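Local structure of dipicolinate synthase subunit A (Bacillus halodurans, 3D4O) at residues 161-166 with 192-197; 169-174 with 179-184. The protein probably works, with a partner subunit, as an NAD(P)-dependent oxidoreductase in making dipicolinic acid, a component of Bacillus spores. All blocks are in the same frame, centred on the assembly; numbering follows the deposited sequence.

Interaction 1 (161-166 with 192-197); sequences LGLGRV and ARIAEM. With EDO (1,2-ethanediol), chain L.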
loop_
_atom_site.group_PDB
_atom_site.type_symbol
_atom_site.label_atom_id
_atom_site.label_comp_id
_atom_site.label_asym_id
_atom_site.label_seq_id
_atom_site.Cartn_x
_atom_site.Cartn_y
_atom_site.Cartn_z
ATOM N N LEU C 161 2.711 17.107 -7.171
ATOM C CA LEU C 161 3.456 18.267 -7.680
ATOM C C LEU C 161 4.178 17.800 -8.926
ATOM O O LEU C 161 5.021 16.897 -8.869
ATOM C CB LEU C 161 4.441 18.795 -6.652
ATOM C CG LEU C 161 3.817 19.173 -5.309
ATOM C CD1 LEU C 161 4.896 19.699 -4.355
ATOM C CD2 LEU C 161 2.675 20.174 -5.424
ATOM N N GLY C 162 3.739 18.355 -10.046
ATOM C CA GLY C 162 4.284 18.053 -11.367
ATOM C C GLY C 162 3.382 17.173 -12.189
ATOM O O GLY C 162 2.771 16.237 -11.669
ATOM N N LEU C 163 3.245 17.511 -13.469
ATOM C CA LEU C 163 2.455 16.686 -14.341
ATOM C C LEU C 163 3.323 16.198 -15.514
ATOM O O LEU C 163 2.935 16.215 -16.691
ATOM C CB LEU C 163 1.169 17.343 -14.800
ATOM C CG LEU C 163 0.236 16.263 -15.365
ATOM C CD1 LEU C 163 -0.758 15.710 -14.295
ATOM C CD2 LEU C 163 -0.524 16.804 -16.514
ATOM N N GLY C 164 4.519 15.772 -15.143
ATOM C CA GLY C 164 5.414 15.125 -16.092
ATOM C C GLY C 164 5.009 13.665 -16.278
ATOM O O GLY C 164 3.880 13.249 -15.940
ATOM N N ARG C 165 5.959 12.877 -16.761
ATOM C CA ARG C 165 5.697 11.468 -17.105
ATOM C C ARG C 165 5.243 10.672 -15.906
ATOM O O ARG C 165 4.369 9.812 -16.003
ATOM C CB ARG C 165 6.923 10.821 -17.779
ATOM C CG ARG C 165 7.341 11.534 -19.104
ATOM C CD ARG C 165 8.762 11.228 -19.569
ATOM N NE ARG C 165 9.745 11.372 -18.494
ATOM C CZ ARG C 165 11.036 11.069 -18.603
ATOM N NH1 ARG C 165 11.535 10.631 -19.743
ATOM N NH2 ARG C 165 11.828 11.197 -17.558
ATOM N N VAL C 166 5.786 10.980 -14.744
ATOM C CA VAL C 166 5.422 10.202 -13.580
ATOM C C VAL C 166 4.172 10.751 -12.885
ATOM O O VAL C 166 3.267 10.006 -12.444
ATOM C CB VAL C 166 6.544 10.191 -12.561
ATOM C CG1 VAL C 166 6.075 9.478 -11.277
ATOM C CG2 VAL C 166 7.819 9.517 -13.178
ATOM N N ALA C 192 -4.186 22.909 -17.792
ATOM C CA ALA C 192 -5.382 22.642 -18.602
ATOM C C ALA C 192 -5.671 21.154 -18.566
ATOM O O ALA C 192 -6.811 20.734 -18.397
ATOM C CB ALA C 192 -5.200 23.075 -20.030
ATOM N N ARG C 193 -4.602 20.369 -18.734
ATOM C CA ARG C 193 -4.697 18.903 -18.776
ATOM C C ARG C 193 -5.229 18.358 -17.450
ATOM O O ARG C 193 -6.090 17.462 -17.403
ATOM C CB ARG C 193 -3.340 18.279 -19.135
ATOM C CG ARG C 193 -3.282 16.730 -19.275
ATOM C CD ARG C 193 -4.342 16.111 -20.197
ATOM N NE ARG C 193 -4.110 16.471 -21.585
ATOM C CZ ARG C 193 -5.016 16.367 -22.532
ATOM N NH1 ARG C 193 -6.234 15.988 -22.227
ATOM N NH2 ARG C 193 -4.722 16.742 -23.755
ATOM N N ILE C 194 -4.698 18.889 -16.366
ATOM C CA ILE C 194 -5.141 18.490 -15.019
ATOM C C ILE C 194 -6.670 18.656 -14.882
ATOM O O ILE C 194 -7.370 17.828 -14.324
ATOM C CB ILE C 194 -4.427 19.338 -13.903
ATOM C CG1 ILE C 194 -2.925 19.016 -13.848
ATOM C CG2 ILE C 194 -5.082 19.091 -12.523
ATOM C CD1 ILE C 194 -2.015 20.177 -13.343
ATOM N N ALA C 195 -7.158 19.752 -15.412
ATOM C CA ALA C 195 -8.581 20.107 -15.361
ATOM C C ALA C 195 -9.331 19.088 -16.185
ATOM O O ALA C 195 -10.345 18.513 -15.749
ATOM C CB ALA C 195 -8.818 21.497 -15.925
ATOM N N GLU C 196 -8.816 18.880 -17.392
ATOM C CA GLU C 196 -9.419 17.888 -18.288
ATOM C C GLU C 196 -9.481 16.502 -17.650
ATOM O O GLU C 196 -10.376 15.731 -17.894
ATOM C CB GLU C 196 -8.689 17.817 -19.631
ATOM C CG GLU C 196 -9.261 16.801 -20.589
ATOM C CD GLU C 196 -8.733 15.401 -20.342
ATOM O OE1 GLU C 196 -7.568 15.246 -19.925
ATOM O OE2 GLU C 196 -9.482 14.452 -20.574
HETATM N N MSE C 197 -8.521 16.189 -16.812
HETATM C CA MSE C 197 -8.531 14.907 -16.113
HETATM C C MSE C 197 -9.471 14.897 -14.873
HETATM O O MSE C 197 -9.559 13.907 -14.150
HETATM C CB MSE C 197 -7.098 14.526 -15.727
HETATM C CG MSE C 197 -6.219 14.284 -16.945
HETATM SE SE MSE C 197 -4.324 14.025 -16.520
HETATM C CE MSE C 197 -4.512 12.347 -15.542
HETATM C C1 EDO L . -8.295 11.151 -13.364
HETATM O O1 EDO L . -8.533 11.417 -14.750
HETATM C C2 EDO L . -9.217 10.027 -12.887
HETATM O O2 EDO L . -8.404 8.926 -12.504
#
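Leu163 reaches from the glycine-rich turn 161-166 to the helix that ends near Met197, and its two methyl branches divide the work of the contact. With CG anti to the backbone N (chi1 -164°), the isobutyl group is carried out toward the helix. CD2 rests on the aliphatic root of Arg193, 3.9 Å from its CG, the leucine lying roughly perpendicular to the arginine chain. CD1 lies 4.0 Å from CG1 of Ile194, and here the two side chains run antiparallel alongside one another. The contact is made by carbon atoms, with no hydrogen bond across it.

Arg193 offers only its first carbons to Leu163. Bends at chi2 (51°) and chi3 (68°) turn the rest of the chain away to Glu196, where NH1 forms a salt bridge of 2.8 Å with OE1. The carboxylate oxygen lies in the guanidinium plane, yet the nitrogen approaches it from above the carboxylate plane. This pairing one turn along the helix settles the polar end of the arginine while its CB and CG stay against Leu163.

Selenomethionine Met197 also points toward the turn, and its carbonyl O accepts a 2.8 Å hydrogen bond from O1 of 1,2-ethanediol. Met168 of helix 165-176 touches Leu163, Arg193 and Met197; with Leu163 set against Arg193 and Ile194, these contacts place helix 188-196 beside the junction of strand 157-161 with helix 165-176.

Interaction 2 (169-174 with 179-184); sequences SVARKF and AKVKVG. With EDO (1,2-ethanediol), chain L.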
loop_
_atom_site.group_PDB
_atom_site.type_symbol
_atom_site.label_atom_id
_atom_site.label_comp_id
_atom_site.label_asym_id
_atom_site.label_seq_id
_atom_site.Cartn_x
_atom_site.Cartn_y
_atom_site.Cartn_z
ATOM N N SER C 169 0.880 9.769 -14.113
ATOM C CA SER C 169 0.473 8.385 -13.773
ATOM C C SER C 169 0.062 8.258 -12.315
ATOM O O SER C 169 -0.840 7.510 -11.955
ATOM C CB SER C 169 1.641 7.426 -13.987
ATOM O OG SER C 169 2.016 7.421 -15.343
ATOM N N VAL C 170 0.769 9.010 -11.502
ATOM C CA VAL C 170 0.597 9.006 -10.054
ATOM C C VAL C 170 -0.719 9.666 -9.695
ATOM O O VAL C 170 -1.525 9.125 -8.956
ATOM C CB VAL C 170 1.778 9.673 -9.325
ATOM C CG1 VAL C 170 1.406 10.050 -7.873
ATOM C CG2 VAL C 170 3.025 8.747 -9.376
ATOM N N ALA C 171 -0.951 10.826 -10.273
ATOM C CA ALA C 171 -2.170 11.584 -9.965
ATOM C C ALA C 171 -3.420 10.807 -10.410
ATOM O O ALA C 171 -4.396 10.674 -9.662
ATOM C CB ALA C 171 -2.113 12.951 -10.597
ATOM N N ARG C 172 -3.332 10.197 -11.581
ATOM C CA ARG C 172 -4.446 9.450 -12.173
ATOM C C ARG C 172 -4.899 8.304 -11.247
ATOM O O ARG C 172 -6.083 8.052 -11.046
ATOM C CB ARG C 172 -4.045 8.926 -13.569
ATOM C CG ARG C 172 -5.177 8.306 -14.388
ATOM C CD ARG C 172 -4.770 7.998 -15.875
ATOM N NE ARG C 172 -4.989 9.061 -16.886
ATOM C CZ ARG C 172 -4.018 9.699 -17.555
ATOM N NH1 ARG C 172 -2.755 9.397 -17.297
ATOM N NH2 ARG C 172 -4.310 10.618 -18.512
ATOM N N LYS C 173 -3.930 7.624 -10.688
ATOM C CA LYS C 173 -4.183 6.502 -9.792
ATOM C C LYS C 173 -4.707 6.937 -8.407
ATOM O O LYS C 173 -5.506 6.264 -7.821
ATOM C CB LYS C 173 -2.964 5.586 -9.676
ATOM C CG LYS C 173 -2.878 4.712 -10.914
ATOM C CD LYS C 173 -1.713 3.733 -10.923
ATOM C CE LYS C 173 -1.939 2.598 -11.986
ATOM N NZ LYS C 173 -2.126 2.937 -13.406
ATOM N N PHE C 174 -4.255 8.056 -7.877
ATOM C CA PHE C 174 -4.798 8.467 -6.591
ATOM C C PHE C 174 -6.267 8.836 -6.786
ATOM O O PHE C 174 -7.128 8.505 -5.955
ATOM C CB PHE C 174 -3.984 9.569 -5.916
ATOM C CG PHE C 174 -2.877 9.035 -5.081
ATOM C CD1 PHE C 174 -3.101 8.712 -3.747
ATOM C CD2 PHE C 174 -1.633 8.796 -5.621
ATOM C CE1 PHE C 174 -2.103 8.176 -2.975
ATOM C CE2 PHE C 174 -0.629 8.281 -4.853
ATOM C CZ PHE C 174 -0.853 7.972 -3.518
ATOM N N ALA C 179 -9.266 9.483 -3.954
ATOM C CA ALA C 179 -8.689 10.699 -3.341
ATOM C C ALA C 179 -9.199 11.954 -4.048
ATOM O O ALA C 179 -9.625 11.911 -5.166
ATOM C CB ALA C 179 -7.181 10.673 -3.361
ATOM N N LYS C 180 -9.196 13.072 -3.346
ATOM C CA LYS C 180 -9.541 14.370 -3.949
ATOM C C LYS C 180 -8.189 14.940 -4.281
ATOM O O LYS C 180 -7.458 15.416 -3.432
ATOM C CB LYS C 180 -10.342 15.251 -3.007
ATOM C CG LYS C 180 -11.723 14.700 -2.750
ATOM C CD LYS C 180 -12.403 15.362 -1.555
ATOM C CE LYS C 180 -13.850 14.823 -1.368
ATOM N NZ LYS C 180 -13.921 13.321 -1.355
ATOM N N VAL C 181 -7.875 14.822 -5.550
ATOM C CA VAL C 181 -6.573 15.120 -6.043
ATOM C C VAL C 181 -6.426 16.483 -6.649
ATOM O O VAL C 181 -7.215 16.927 -7.467
ATOM C CB VAL C 181 -6.151 14.109 -7.120
ATOM C CG1 VAL C 181 -4.810 14.520 -7.710
ATOM C CG2 VAL C 181 -6.119 12.649 -6.574
ATOM N N LYS C 182 -5.375 17.141 -6.220
ATOM C CA LYS C 182 -5.035 18.432 -6.804
ATOM C C LYS C 182 -3.621 18.295 -7.300
ATOM O O LYS C 182 -2.825 17.601 -6.697
ATOM C CB LYS C 182 -5.181 19.589 -5.822
ATOM C CG LYS C 182 -4.375 19.482 -4.559
ATOM C CD LYS C 182 -4.349 20.832 -3.791
ATOM C CE LYS C 182 -5.684 21.219 -3.215
ATOM N NZ LYS C 182 -5.702 22.530 -2.423
ATOM N N VAL C 183 -3.361 18.890 -8.452
ATOM C CA VAL C 183 -2.049 18.814 -9.070
ATOM C C VAL C 183 -1.476 20.217 -9.294
ATOM O O VAL C 183 -2.122 21.125 -9.839
ATOM C CB VAL C 183 -2.062 17.997 -10.399
ATOM C CG1 VAL C 183 -0.582 17.770 -10.910
ATOM C CG2 VAL C 183 -2.774 16.635 -10.239
ATOM N N GLY C 184 -0.254 20.375 -8.835
ATOM C CA GLY C 184 0.482 21.636 -8.983
ATOM C C GLY C 184 1.478 21.597 -10.121
ATOM O O GLY C 184 2.207 20.633 -10.292
HETATM C C1 EDO L . -8.295 11.151 -13.364
HETATM O O1 EDO L . -8.533 11.417 -14.750
HETATM C C2 EDO L . -9.217 10.027 -12.887
HETATM O O2 EDO L . -8.404 8.926 -12.504
#
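Ala171 and Phe174 of the helix meet Ala179, Val181 and Val183 where helix 169-174 runs back along strand 180-184, the short axes 8.6 Å apart and at 161° to each other. Apolar contact dominates. Val181 and Val183, two residues apart on the strand, both point toward the helix. Each places CG2 anti to its carbonyl carbon, and the closest apolar side-chain contacts are made by these methyls: CG2 of Val183 is 3.8 Å from CB of Ala171, and CG2 of Val181 is equally near CB of Phe174. With only a methyl at Ala171, its CA lies 6.9 Å from that of Val181. Phe174 uses CB rather than its ring across this contact; the ring leads away to Ile142 of helix 127-148 and Ile218 of strand 216-219.

The one hydrogen bond across the segments is between backbones. Ala179 N donates to Phe174 O at 3.1 Å, tilted 29° from the carbonyl plane, tying the start of 179-184 back to the helix. The methyl of Ala179 also lies against that carbonyl, its CB 3.4 Å from Phe174 O.

O2 of 1,2-ethanediol makes a weak hydrogen bond to Arg172 O, 2.9 Å. Together the segments form the returning half of a right-handed beta-alpha-beta crossover, strand 157-161, helix 165-176, strand 180-185, the unit that opens a Rossmann fold.

The two contacts, with centres about 8 Å apart, belong to one Rossmann-type domain, and interaction 2 is nested within the chain loop that interaction 1 closes. Both use helix 165-176: interaction 1 involves the turn leading into it, interaction 2 its later part and the strand that follows. Strand 180-185 then passes into helix 188-196, which returns to the turn. A probable hydrogen bond from Gly162 N to Gly184 O, at 2.8 Å, couples the contacts directly, and one 1,2-ethanediol molecule is bonded in both. Successive elements are thereby gathered around a turn matching the GxGxxG pattern, which in related dehydrogenases binds the dinucleotide and may do so here.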